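IPT/TIG domain-containing protein BACOVA_02650 (Bacteroides ovatus, PDB 5E7G) binds polysaccharide at the bacterial cell surface and probably captures xyloglucan before the glycan is transported into the periplasm for degradation. Local coordinates at residues Pro101-Thr106 with Tyr184-Val189; Tyr128-Val133 with Tyr156-Lys161; Gln48-Asn53 with Thr65-Leu70; Lys193-Lys198 with Thr267-Thr272. All blocks are in the same frame, centred on the assembly; numbering follows the deposited sequence.

Interaction 1. Residues Pro101-Thr106 with Tyr184-Val189; sequences PAPYIT and YTSSAV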
loop_
_atom_site.group_PDB
_atom_site.type_symbol
_atom_site.label_atom_id
_atom_site.label_comp_id
_atom_site.label_asym_id
_atom_site.label_seq_id
_atom_site.Cartn_x
_atom_site.Cartn_y
_atom_site.Cartn_z
ATOM N N PRO A 101 -14.176 10.240 -27.199
ATOM C CA PRO A 101 -14.473 9.831 -25.820
ATOM C C PRO A 101 -13.802 10.744 -24.786
ATOM O O PRO A 101 -12.744 11.322 -25.056
ATOM C CB PRO A 101 -13.907 8.406 -25.736
ATOM C CG PRO A 101 -13.679 7.974 -27.156
ATOM C CD PRO A 101 -13.401 9.219 -27.927
ATOM N N ALA A 102 -14.412 10.860 -23.613
ATOM C CA ALA A 102 -13.911 11.752 -22.572
ATOM C C ALA A 102 -12.563 11.274 -22.021
ATOM O O ALA A 102 -12.344 10.073 -21.868
ATOM C CB ALA A 102 -14.918 11.856 -21.449
ATOM N N PRO A 103 -11.658 12.216 -21.711
ATOM C CA PRO A 103 -10.358 11.853 -21.141
ATOM C C PRO A 103 -10.472 11.373 -19.701
ATOM O O PRO A 103 -11.421 11.742 -19.011
ATOM C CB PRO A 103 -9.576 13.160 -21.215
ATOM C CG PRO A 103 -10.619 14.207 -21.066
ATOM C CD PRO A 103 -11.820 13.679 -21.798
ATOM N N TYR A 104 -9.521 10.555 -19.263
ATOM C CA TYR A 104 -9.423 10.173 -17.861
ATOM C C TYR A 104 -7.957 10.132 -17.485
ATOM O O TYR A 104 -7.095 9.960 -18.349
ATOM C CB TYR A 104 -10.090 8.819 -17.593
ATOM C CG TYR A 104 -9.393 7.640 -18.240
ATOM C CD1 TYR A 104 -8.369 6.967 -17.586
ATOM C CD2 TYR A 104 -9.769 7.194 -19.502
ATOM C CE1 TYR A 104 -7.730 5.886 -18.174
ATOM C CE2 TYR A 104 -9.139 6.118 -20.097
ATOM C CZ TYR A 104 -8.117 5.466 -19.433
ATOM O OH TYR A 104 -7.484 4.393 -20.028
ATOM N N ILE A 105 -7.683 10.316 -16.196
ATOM C CA ILE A 105 -6.327 10.232 -15.665
ATOM C C ILE A 105 -6.254 9.119 -14.633
ATOM O O ILE A 105 -7.027 9.086 -13.675
ATOM C CB ILE A 105 -5.865 11.557 -15.023
ATOM C CG1 ILE A 105 -5.896 12.685 -16.058
ATOM C CG2 ILE A 105 -4.457 11.409 -14.442
ATOM C CD1 ILE A 105 -5.755 14.066 -15.457
ATOM N N THR A 106 -5.311 8.209 -14.847
ATOM C CA THR A 106 -5.073 7.113 -13.926
ATOM C C THR A 106 -4.196 7.579 -12.771
ATOM O O THR A 106 -4.588 7.505 -11.608
ATOM C CB THR A 106 -4.404 5.932 -14.640
ATOM O OG1 THR A 106 -5.224 5.525 -15.739
ATOM C CG2 THR A 106 -4.211 4.765 -13.697
ATOM N N TYR A 184 -11.392 18.968 -25.522
ATOM C CA TYR A 184 -12.585 19.473 -26.196
ATOM C C TYR A 184 -13.850 18.856 -25.608
ATOM O O TYR A 184 -14.809 19.564 -25.298
ATOM C CB TYR A 184 -12.500 19.179 -27.698
ATOM C CG TYR A 184 -13.628 19.750 -28.533
ATOM C CD1 TYR A 184 -14.876 19.139 -28.565
ATOM C CD2 TYR A 184 -13.432 20.883 -29.312
ATOM C CE1 TYR A 184 -15.906 19.652 -29.333
ATOM C CE2 TYR A 184 -14.454 21.402 -30.088
ATOM C CZ TYR A 184 -15.691 20.781 -30.092
ATOM O OH TYR A 184 -16.714 21.291 -30.860
ATOM N N THR A 185 -13.845 17.535 -25.456
ATOM C CA THR A 185 -15.019 16.806 -24.980
ATOM C C THR A 185 -15.332 17.144 -23.528
ATOM O O THR A 185 -16.489 17.351 -23.171
ATOM C CB THR A 185 -14.820 15.276 -25.113
ATOM O OG1 THR A 185 -14.658 14.932 -26.494
ATOM C CG2 THR A 185 -16.016 14.506 -24.554
ATOM N N SER A 186 -14.290 17.194 -22.702
ATOM C CA SER A 186 -14.426 17.467 -21.273
ATOM C C SER A 186 -13.033 17.571 -20.640
ATOM O O SER A 186 -12.026 17.614 -21.345
ATOM C CB SER A 186 -15.247 16.374 -20.579
ATOM O OG SER A 186 -14.615 15.113 -20.706
ATOM N N SER A 187 -12.982 17.602 -19.314
ATOM C CA SER A 187 -11.721 17.716 -18.591
ATOM C C SER A 187 -11.528 16.551 -17.631
ATOM O O SER A 187 -12.496 16.014 -17.097
ATOM C CB SER A 187 -11.675 19.031 -17.829
ATOM O OG SER A 187 -11.930 20.110 -18.706
ATOM N N ALA A 188 -10.275 16.165 -17.423
ATOM C CA ALA A 188 -9.945 15.100 -16.480
ATOM C C ALA A 188 -9.134 15.671 -15.322
ATOM O O ALA A 188 -8.330 16.583 -15.515
ATOM C CB ALA A 188 -9.183 13.988 -17.169
ATOM N N VAL A 189 -9.353 15.125 -14.130
ATOM C CA VAL A 189 -8.767 15.656 -12.906
ATOM C C VAL A 189 -8.132 14.547 -12.079
ATOM O O VAL A 189 -8.648 13.432 -12.019
ATOM C CB VAL A 189 -9.831 16.378 -12.045
ATOM C CG1 VAL A 189 -9.187 17.036 -10.826
ATOM C CG2 VAL A 189 -10.568 17.418 -12.875
#
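Ile105 holds CG1 beside its own backbone N (chi1 -60°) and runs on extended to CD1, which lays the end of the chain along Ala188. CG1 meets Ala188 CB at 3.7 Å, while CD1 reaches over the peptide link and lies 3.6 Å from Ala188 O. In Ser186 the hydroxyl stands between the backbone N and the carbonyl carbon (chi1 61°) and is thereby turned to the other segment, where Ser186 OG abuts Pro103 CD at 3.3 Å and Ala102 CB at 3.4 Å, both packing contacts. The Pro103 ring completes the row, its CB 4.1 Å from Ala188 CB. Ala188 CB is buried between Pro103 CB and Ile105 CG1. Toward the start of the segments the fit is thinner: Thr185 CG2 approaches Ala102 CA at 4.0 Å, whereas Thr185 OG1 is hydrogen-bonded to Ser100 O. No hydrogen bond joins the two segments. Strands 104-106 and 187-189 run roughly parallel, 21° apart, as edge strands of two different sheets, and close one side of the beta sandwich of the second IPT/TIG domain; 104-109 pairs with 119-125, 187-193 pairs with 178-183, and Pro103 and Ile105 also touch Cys183 and Val181 of strand 178-183.

Interaction 2. Residues Tyr128-Val133 with Tyr156-Lys161; sequences YEVQAV and YEVNNK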
loop_
_atom_site.group_PDB
_atom_site.type_symbol
_atom_site.label_atom_id
_atom_site.label_comp_id
_atom_site.label_asym_id
_atom_site.label_seq_id
_atom_site.Cartn_x
_atom_site.Cartn_y
_atom_site.Cartn_z
ATOM N N TYR A 128 -7.361 12.996 -26.345
ATOM C CA TYR A 128 -7.598 13.605 -27.643
ATOM C C TYR A 128 -7.877 15.087 -27.473
ATOM O O TYR A 128 -8.545 15.489 -26.518
ATOM C CB TYR A 128 -8.791 12.941 -28.348
ATOM C CG TYR A 128 -8.700 11.434 -28.474
ATOM C CD1 TYR A 128 -7.739 10.842 -29.281
ATOM C CD2 TYR A 128 -9.595 10.604 -27.806
ATOM C CE1 TYR A 128 -7.656 9.470 -29.409
ATOM C CE2 TYR A 128 -9.521 9.222 -27.932
ATOM C CZ TYR A 128 -8.548 8.667 -28.736
ATOM O OH TYR A 128 -8.460 7.302 -28.867
ATOM N N GLU A 129 -7.372 15.898 -28.395
ATOM C CA GLU A 129 -7.797 17.291 -28.487
ATOM C C GLU A 129 -7.502 18.072 -27.204
ATOM O O GLU A 129 -8.292 18.916 -26.781
ATOM C CB GLU A 129 -9.297 17.348 -28.815
ATOM C CG GLU A 129 -9.677 16.536 -30.060
ATOM C CD GLU A 129 -11.173 16.316 -30.210
ATOM O OE1 GLU A 129 -11.679 16.419 -31.347
ATOM O OE2 GLU A 129 -11.840 16.020 -29.198
ATOM N N VAL A 130 -6.362 17.776 -26.586
ATOM C CA VAL A 130 -5.910 18.508 -25.407
ATOM C C VAL A 130 -5.793 19.997 -25.723
ATOM O O VAL A 130 -5.026 20.398 -26.596
ATOM C CB VAL A 130 -4.546 17.973 -24.903
ATOM C CG1 VAL A 130 -4.019 18.809 -23.735
ATOM C CG2 VAL A 130 -4.673 16.513 -24.497
ATOM N N GLN A 131 -6.566 20.808 -25.011
ATOM C CA GLN A 131 -6.536 22.255 -25.193
ATOM C C GLN A 131 -5.554 22.912 -24.221
ATOM O O GLN A 131 -4.693 23.695 -24.628
ATOM C CB GLN A 131 -7.940 22.834 -25.006
ATOM C CG GLN A 131 -8.942 22.344 -26.044
ATOM C CD GLN A 131 -10.366 22.743 -25.719
ATOM O OE1 GLN A 131 -10.666 23.166 -24.601
ATOM N NE2 GLN A 131 -11.255 22.607 -26.698
ATOM N N ALA A 132 -5.684 22.581 -22.938
ATOM C CA ALA A 132 -4.835 23.153 -21.900
ATOM C C ALA A 132 -4.525 22.134 -20.804
ATOM O O ALA A 132 -5.230 21.135 -20.644
ATOM C CB ALA A 132 -5.501 24.380 -21.301
ATOM N N VAL A 133 -3.454 22.395 -20.062
ATOM C CA VAL A 133 -3.130 21.620 -18.869
ATOM C C VAL A 133 -2.741 22.574 -17.745
ATOM O O VAL A 133 -1.903 23.453 -17.941
ATOM C CB VAL A 133 -1.981 20.627 -19.112
ATOM C CG1 VAL A 133 -1.809 19.721 -17.902
ATOM C CG2 VAL A 133 -2.243 19.799 -20.360
ATOM N N TYR A 156 3.918 20.902 -22.739
ATOM C CA TYR A 156 3.486 19.516 -22.624
ATOM C C TYR A 156 3.416 18.884 -24.007
ATOM O O TYR A 156 3.223 19.584 -24.998
ATOM C CB TYR A 156 2.129 19.423 -21.922
ATOM C CG TYR A 156 0.996 20.111 -22.658
ATOM C CD1 TYR A 156 0.366 19.498 -23.736
ATOM C CD2 TYR A 156 0.550 21.369 -22.271
ATOM C CE1 TYR A 156 -0.665 20.120 -24.411
ATOM C CE2 TYR A 156 -0.488 21.998 -22.942
ATOM C CZ TYR A 156 -1.091 21.367 -24.011
ATOM O OH TYR A 156 -2.121 21.983 -24.683
ATOM N N GLU A 157 3.592 17.567 -24.064
ATOM C CA GLU A 157 3.435 16.817 -25.305
ATOM C C GLU A 157 2.630 15.546 -25.085
ATOM O O GLU A 157 2.847 14.833 -24.107
ATOM C CB GLU A 157 4.797 16.455 -25.893
ATOM C CG GLU A 157 4.705 15.436 -27.027
ATOM C CD GLU A 157 6.019 15.229 -27.757
ATOM O OE1 GLU A 157 6.913 16.096 -27.639
ATOM O OE2 GLU A 157 6.158 14.192 -28.445
ATOM N N VAL A 158 1.723 15.255 -26.014
ATOM C CA VAL A 158 0.916 14.040 -25.959
ATOM C C VAL A 158 1.515 12.974 -26.868
ATOM O O VAL A 158 1.893 13.260 -28.001
ATOM C CB VAL A 158 -0.536 14.300 -26.391
ATOM C CG1 VAL A 158 -1.386 13.057 -26.164
ATOM C CG2 VAL A 158 -1.111 15.482 -25.634
ATOM N N ASN A 159 1.590 11.743 -26.373
ATOM C CA ASN A 159 2.151 10.642 -27.151
ATOM C C ASN A 159 1.181 10.172 -28.242
ATOM O O ASN A 159 0.030 10.616 -28.300
ATOM C CB ASN A 159 2.519 9.475 -26.229
ATOM C CG ASN A 159 1.301 8.785 -25.641
ATOM O OD1 ASN A 159 0.195 9.330 -25.648
ATOM N ND2 ASN A 159 1.500 7.577 -25.127
ATOM N N ASN A 160 1.644 9.265 -29.096
ATOM C CA ASN A 160 0.856 8.843 -30.250
ATOM C C ASN A 160 -0.367 8.013 -29.881
ATOM O O ASN A 160 -1.326 7.945 -30.651
ATOM C CB ASN A 160 1.732 8.051 -31.221
ATOM C CG ASN A 160 2.805 8.909 -31.867
ATOM O OD1 ASN A 160 3.986 8.562 -31.849
ATOM N ND2 ASN A 160 2.399 10.040 -32.433
ATOM N N LYS A 161 -0.338 7.385 -28.710
ATOM C CA LYS A 161 -1.452 6.555 -28.274
ATOM C C LYS A 161 -2.514 7.375 -27.549
ATOM O O LYS A 161 -3.555 6.844 -27.190
ATOM C CB LYS A 161 -0.967 5.429 -27.361
ATOM C CG LYS A 161 0.055 4.500 -27.992
ATOM C CD LYS A 161 0.274 3.251 -27.131
ATOM C CE LYS A 161 1.713 2.759 -27.194
ATOM N NZ LYS A 161 2.686 3.778 -26.678
#
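Tyr156 reaches across from strand 156-158 and packs its ring closely against Val130 and Val133. Val133 CG2 sits over one face of the Tyr156 ring in a CH-pi contact, 3.8 Å from the centroid and only 14° off the ring normal. Val130 CG1 approaches the same ring obliquely, 3.7 Å from Tyr156 CE1. The ring gets there because CG of Tyr156 stands between the backbone N and the carbonyl carbon (chi1 62°). At its far end the phenol finds a polar partner at the ring's edge: Tyr156 OH gives a weak hydrogen bond of 3.1 Å to Gln131 O. Beyond the ring the contact thins to one methyl pair, Val130 CG2 and Val158 CG2 at 3.9 Å, with Ile165 of strand 164-168 touching both valines. The outer side is looser, for the Gln131 CB points away from the other segment, and the chain after Val158 runs into the exposed Asn160 and Lys161. Gln131 and Ala132 both face Glu182 in a classic beta bulge, so the carbonyl that receives the phenol belongs to the bulge itself. Apolar side chains meeting between two antiparallel sheets are characteristic of the immunoglobulin-like sandwich of IPT/TIG domains.

Interaction 3. Residues Gln48-Asn53 with Thr65-Leu70; sequences QEVSFN and TVPNEL. With SO4 (sulfate ion), chain F.
Val50 presents both methyls to the Pro67 ring, and the two side chains meet at a slant. Val50 CG1 lies 3.9 Å from Pro67 CD, and Val50 CG2 is equally close to Pro67 CG, so the fork of the valine straddles the CG-CD bond of the ring. Farther along, Leu70 comes at an angle to Gln48, and Leu70 CD1 sits over the face of the Gln48 amide, 3.7 Å from CD and 3.6 Å from OE1. Leu70 carries CG anti to the backbone N (chi1 -173°), which swings its end nearer to the strand than its CB alone would suggest. The amide is steadied from outside, as Gln48 NE2 donates to Glu71 O. Between Pro67 and Leu70 the chain makes a type I beta turn whose successive N-H groups hold a sulfate, probably from the crystallisation liquor. Asn68 N donates to sulfate O4 at 3.1 Å in a nearly straight bond (174°), Asn68 ND2 adds a second bond to O4, and Glu69 N binds O1. Val50 and Leu70 both touch Ile45 of strand 42-45. A turn after strand 61-65 packed on 48-50, the outermost strand of the sheet that includes 42-45, fits the beta-sandwich fold of the first IPT/TIG domain.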
loop_
_atom_site.group_PDB
_atom_site.type_symbol
_atom_site.label_atom_id
_atom_site.label_comp_id
_atom_site.label_asym_id
_atom_site.label_seq_id
_atom_site.Cartn_x
_atom_site.Cartn_y
_atom_site.Cartn_z
ATOM N N GLN A 48 -14.850 10.250 -44.714
ATOM C CA GLN A 48 -15.118 8.817 -44.812
ATOM C C GLN A 48 -16.508 8.540 -45.367
ATOM O O GLN A 48 -17.485 9.154 -44.952
ATOM C CB GLN A 48 -14.996 8.150 -43.446
ATOM C CG GLN A 48 -13.611 8.147 -42.848
ATOM C CD GLN A 48 -13.652 7.887 -41.356
ATOM O OE1 GLN A 48 -14.016 6.801 -40.910
ATOM N NE2 GLN A 48 -13.301 8.897 -40.575
ATOM N N GLU A 49 -16.588 7.594 -46.288
ATOM C CA GLU A 49 -17.860 7.215 -46.867
ATOM C C GLU A 49 -18.813 6.727 -45.774
ATOM O O GLU A 49 -18.421 5.961 -44.896
ATOM C CB GLU A 49 -17.651 6.133 -47.921
ATOM C CG GLU A 49 -18.767 6.059 -48.948
ATOM C CD GLU A 49 -18.459 5.079 -50.055
ATOM O OE1 GLU A 49 -17.738 4.087 -49.782
ATOM O OE2 GLU A 49 -18.930 5.309 -51.193
ATOM N N VAL A 50 -20.057 7.191 -45.830
ATOM C CA VAL A 50 -21.078 6.820 -44.850
ATOM C C VAL A 50 -22.318 6.321 -45.567
ATOM O O VAL A 50 -22.782 6.938 -46.526
ATOM C CB VAL A 50 -21.442 8.013 -43.943
ATOM C CG1 VAL A 50 -22.672 7.714 -43.118
ATOM C CG2 VAL A 50 -20.272 8.357 -43.037
ATOM N N SER A 51 -22.859 5.199 -45.110
ATOM C CA SER A 51 -24.078 4.674 -45.710
ATOM C C SER A 51 -25.283 5.504 -45.278
ATOM O O SER A 51 -25.334 6.006 -44.156
ATOM C CB SER A 51 -24.293 3.210 -45.330
ATOM O OG SER A 51 -24.861 3.106 -44.039
ATOM N N PHE A 52 -26.240 5.649 -46.186
ATOM C CA PHE A 52 -27.491 6.338 -45.899
ATOM C C PHE A 52 -28.611 5.655 -46.659
ATOM O O PHE A 52 -28.359 4.966 -47.646
ATOM C CB PHE A 52 -27.410 7.810 -46.292
ATOM C CG PHE A 52 -27.361 8.036 -47.779
ATOM C CD1 PHE A 52 -26.163 7.949 -48.470
ATOM C CD2 PHE A 52 -28.512 8.337 -48.486
ATOM C CE1 PHE A 52 -26.114 8.160 -49.835
ATOM C CE2 PHE A 52 -28.464 8.549 -49.848
ATOM C CZ PHE A 52 -27.259 8.460 -50.523
ATOM N N ASN A 53 -29.843 5.855 -46.201
ATOM C CA ASN A 53 -31.010 5.234 -46.820
ATOM C C ASN A 53 -31.764 6.224 -47.702
ATOM O O ASN A 53 -32.133 7.314 -47.258
ATOM C CB ASN A 53 -31.940 4.672 -45.745
ATOM C CG ASN A 53 -32.920 3.648 -46.296
ATOM O OD1 ASN A 53 -33.547 3.864 -47.335
ATOM N ND2 ASN A 53 -33.048 2.521 -45.601
ATOM N N THR A 65 -27.461 8.228 -39.662
ATOM C CA THR A 65 -26.853 8.074 -38.345
ATOM C C THR A 65 -25.330 8.063 -38.468
ATOM O O THR A 65 -24.760 7.360 -39.308
ATOM C CB THR A 65 -27.338 6.783 -37.637
ATOM O OG1 THR A 65 -26.825 5.632 -38.314
ATOM C CG2 THR A 65 -28.866 6.715 -37.613
ATOM N N VAL A 66 -24.680 8.874 -37.642
ATOM C CA VAL A 66 -23.228 8.929 -37.606
ATOM C C VAL A 66 -22.700 7.558 -37.179
ATOM O O VAL A 66 -23.015 7.098 -36.082
ATOM C CB VAL A 66 -22.725 10.004 -36.633
ATOM C CG1 VAL A 66 -21.193 10.073 -36.655
ATOM C CG2 VAL A 66 -23.339 11.359 -36.970
ATOM N N PRO A 67 -21.907 6.890 -38.040
ATOM C CA PRO A 67 -21.402 5.554 -37.691
ATOM C C PRO A 67 -20.634 5.515 -36.373
ATOM O O PRO A 67 -19.891 6.448 -36.055
ATOM C CB PRO A 67 -20.472 5.213 -38.865
ATOM C CG PRO A 67 -20.988 6.011 -39.996
ATOM C CD PRO A 67 -21.488 7.290 -39.395
ATOM N N ASN A 68 -20.817 4.436 -35.619
ATOM C CA ASN A 68 -20.121 4.252 -34.349
ATOM C C ASN A 68 -18.623 4.126 -34.530
ATOM O O ASN A 68 -17.847 4.710 -33.775
ATOM C CB ASN A 68 -20.648 3.012 -33.624
ATOM C CG ASN A 68 -21.944 3.277 -32.903
ATOM O OD1 ASN A 68 -21.950 3.855 -31.819
ATOM N ND2 ASN A 68 -23.053 2.863 -33.504
ATOM N N GLU A 69 -18.224 3.363 -35.539
ATOM C CA GLU A 69 -16.816 3.068 -35.768
ATOM C C GLU A 69 -16.136 4.115 -36.652
ATOM O O GLU A 69 -15.037 3.884 -37.157
ATOM C CB GLU A 69 -16.668 1.679 -36.395
ATOM C CG GLU A 69 -17.389 0.576 -35.629
ATOM C CD GLU A 69 -16.956 0.494 -34.171
ATOM O OE1 GLU A 69 -15.774 0.789 -33.879
ATOM O OE2 GLU A 69 -17.800 0.142 -33.316
ATOM N N LEU A 70 -16.783 5.262 -36.827
ATOM C CA LEU A 70 -16.203 6.358 -37.602
ATOM C C LEU A 70 -14.887 6.835 -36.992
ATOM O O LEU A 70 -14.823 7.154 -35.806
ATOM C CB LEU A 70 -17.186 7.530 -37.686
ATOM C CG LEU A 70 -16.790 8.687 -38.606
ATOM C CD1 LEU A 70 -17.114 8.337 -40.050
ATOM C CD2 LEU A 70 -17.478 9.983 -38.197
HETATM S S SO4 F . -21.736 1.410 -37.297
HETATM O O1 SO4 F . -20.415 2.036 -37.221
HETATM O O2 SO4 F . -22.219 1.491 -38.670
HETATM O O3 SO4 F . -21.609 0.009 -36.902
HETATM O O4 SO4 F . -22.715 2.082 -36.438
#

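Interaction 4. Residues Lys193-Lys198 with Thr267-Thr272; sequences KKNGPK and TAIGGT
Two type I beta turns meet here, Lys193-Gly196 and Ala268-Gly271, and the backbones come nearest where Lys198 CA lies 4.4 Å from Gly270 CA. No hydrogen bond joins the segments; two CA-H...O contacts, weaker than conventional bonds, bridge the backbones: Gly270 CA points its C-H at Pro197 O over 3.6 Å with an angle of 164° at the hydrogen, and Lys198 CA makes a similar contact of 3.4 Å to Gly270 O. Gly270 has no side chain, and its bare CA faces Pro197 O directly. Among the side chains, Asn195 and Ile269 cross at about a right angle. Ile269 CG2, placed between its backbone N and carbonyl carbon, rests 3.4 Å from Asn195 O, and Ile269 CG1 lies 3.7 Å from Asn195 OD1. Asn195 CB in turn packs 3.4 Å from Ile269 O. Lys198 drapes its aliphatic CG on Gly270 O at 3.6 Å before the chain bends at chi3. Pro113 touches both Asn195 and Ile269. The contact joins the linker after strand 187-193 to the hairpin of strands 264-268 and 271-274, an interface between consecutive beta-sandwich domains of the IPT/TIG type.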
loop_
_atom_site.group_PDB
_atom_site.type_symbol
_atom_site.label_atom_id
_atom_site.label_comp_id
_atom_site.label_asym_id
_atom_site.label_seq_id
_atom_site.Cartn_x
_atom_site.Cartn_y
_atom_site.Cartn_z
ATOM N N LYS A 193 0.450 16.404 -5.835
ATOM C CA LYS A 193 1.267 16.782 -4.693
ATOM C C LYS A 193 2.715 16.819 -5.141
ATOM O O LYS A 193 3.267 15.789 -5.518
ATOM C CB LYS A 193 1.089 15.794 -3.538
ATOM C CG LYS A 193 -0.282 15.831 -2.864
ATOM C CD LYS A 193 -0.337 14.854 -1.692
ATOM C CE LYS A 193 -1.562 15.064 -0.817
ATOM N NZ LYS A 193 -2.763 14.379 -1.355
ATOM N N LYS A 194 3.331 17.999 -5.104
ATOM C CA LYS A 194 4.681 18.152 -5.646
ATOM C C LYS A 194 5.684 17.297 -4.872
ATOM O O LYS A 194 6.751 16.966 -5.390
ATOM C CB LYS A 194 5.114 19.623 -5.633
ATOM C CG LYS A 194 5.539 20.163 -4.274
ATOM C CD LYS A 194 5.990 21.614 -4.374
ATOM C CE LYS A 194 6.645 22.089 -3.084
ATOM N NZ LYS A 194 6.665 23.573 -2.986
ATOM N N ASN A 195 5.327 16.936 -3.641
ATOM C CA ASN A 195 6.161 16.074 -2.803
ATOM C C ASN A 195 5.683 14.625 -2.771
ATOM O O ASN A 195 6.304 13.772 -2.135
ATOM C CB ASN A 195 6.216 16.626 -1.381
ATOM C CG ASN A 195 7.108 17.836 -1.272
ATOM O OD1 ASN A 195 8.141 17.917 -1.935
ATOM N ND2 ASN A 195 6.712 18.791 -0.446
ATOM N N GLY A 196 4.581 14.350 -3.458
ATOM C CA GLY A 196 4.082 12.994 -3.562
ATOM C C GLY A 196 3.233 12.620 -2.368
ATOM O O GLY A 196 2.979 13.451 -1.492
ATOM N N PRO A 197 2.790 11.358 -2.324
ATOM C CA PRO A 197 1.915 10.847 -1.265
ATOM C C PRO A 197 2.649 10.656 0.058
ATOM O O PRO A 197 3.867 10.436 0.049
ATOM C CB PRO A 197 1.449 9.506 -1.823
ATOM C CG PRO A 197 2.581 9.057 -2.689
ATOM C CD PRO A 197 3.162 10.307 -3.288
ATOM N N LYS A 198 1.915 10.746 1.165
ATOM C CA LYS A 198 2.474 10.512 2.494
ATOM C C LYS A 198 3.077 9.117 2.545
ATOM O O LYS A 198 2.537 8.188 1.943
ATOM C CB LYS A 198 1.408 10.654 3.591
ATOM C CG LYS A 198 0.763 12.031 3.677
ATOM C CD LYS A 198 0.317 12.369 5.096
ATOM C CE LYS A 198 -0.740 11.398 5.613
ATOM N NZ LYS A 198 -1.076 11.635 7.051
ATOM N N THR A 267 9.717 10.197 8.865
ATOM C CA THR A 267 9.558 11.382 8.039
ATOM C C THR A 267 10.228 11.148 6.696
ATOM O O THR A 267 11.367 10.689 6.630
ATOM C CB THR A 267 10.146 12.611 8.715
ATOM O OG1 THR A 267 9.394 12.890 9.902
ATOM C CG2 THR A 267 10.097 13.827 7.784
ATOM N N ALA A 268 9.484 11.436 5.632
ATOM C CA ALA A 268 9.984 11.333 4.265
ATOM C C ALA A 268 9.578 12.586 3.500
ATOM O O ALA A 268 9.010 13.517 4.079
ATOM C CB ALA A 268 9.447 10.075 3.578
ATOM N N ILE A 269 9.866 12.619 2.205
ATOM C CA ILE A 269 9.559 13.802 1.418
ATOM C C ILE A 269 8.055 14.085 1.439
ATOM O O ILE A 269 7.632 15.241 1.429
ATOM C CB ILE A 269 10.064 13.647 -0.033
ATOM C CG1 ILE A 269 10.091 15.001 -0.742
ATOM C CG2 ILE A 269 9.236 12.644 -0.804
ATOM C CD1 ILE A 269 11.318 15.852 -0.397
ATOM N N GLY A 270 7.257 13.025 1.517
ATOM C CA GLY A 270 5.812 13.141 1.410
ATOM C C GLY A 270 5.105 13.441 2.719
ATOM O O GLY A 270 3.885 13.616 2.740
ATOM N N GLY A 271 5.862 13.490 3.812
ATOM C CA GLY A 271 5.302 13.792 5.120
ATOM C C GLY A 271 5.810 12.848 6.192
ATOM O O GLY A 271 6.827 12.171 6.015
ATOM N N THR A 272 5.090 12.803 7.307
ATOM C CA THR A 272 5.451 11.950 8.434
ATOM C C THR A 272 4.342 10.942 8.730
ATOM O O THR A 272 3.160 11.254 8.592
ATOM C CB THR A 272 5.739 12.787 9.692
ATOM O OG1 THR A 272 6.811 13.703 9.416
ATOM C CG2 THR A 272 6.131 11.893 10.868
#

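Overall arrangement
Along the chain interaction 3 comes first, followed by interaction 1, within whose span interaction 2 opens and closes, and finally interaction 4. Interactions 1 and 2 belong to one sandwich: their centres are 11 Å apart, they touch through packing of Tyr184 on Gln131 and Glu129, and both draw on the sheet containing strands 130-136, 178-183 and 187-193 and on its partner with 104-109 and 156-158. Interaction 3 lies in the preceding domain, its centre about 25 Å from that of interaction 1. Interaction 4 takes up the chain where strand 187-193 ends and is about 51 Å from interaction 3, centre to centre. The four thus trace an elongated row of domains leading toward the C-terminal glycan-binding domain.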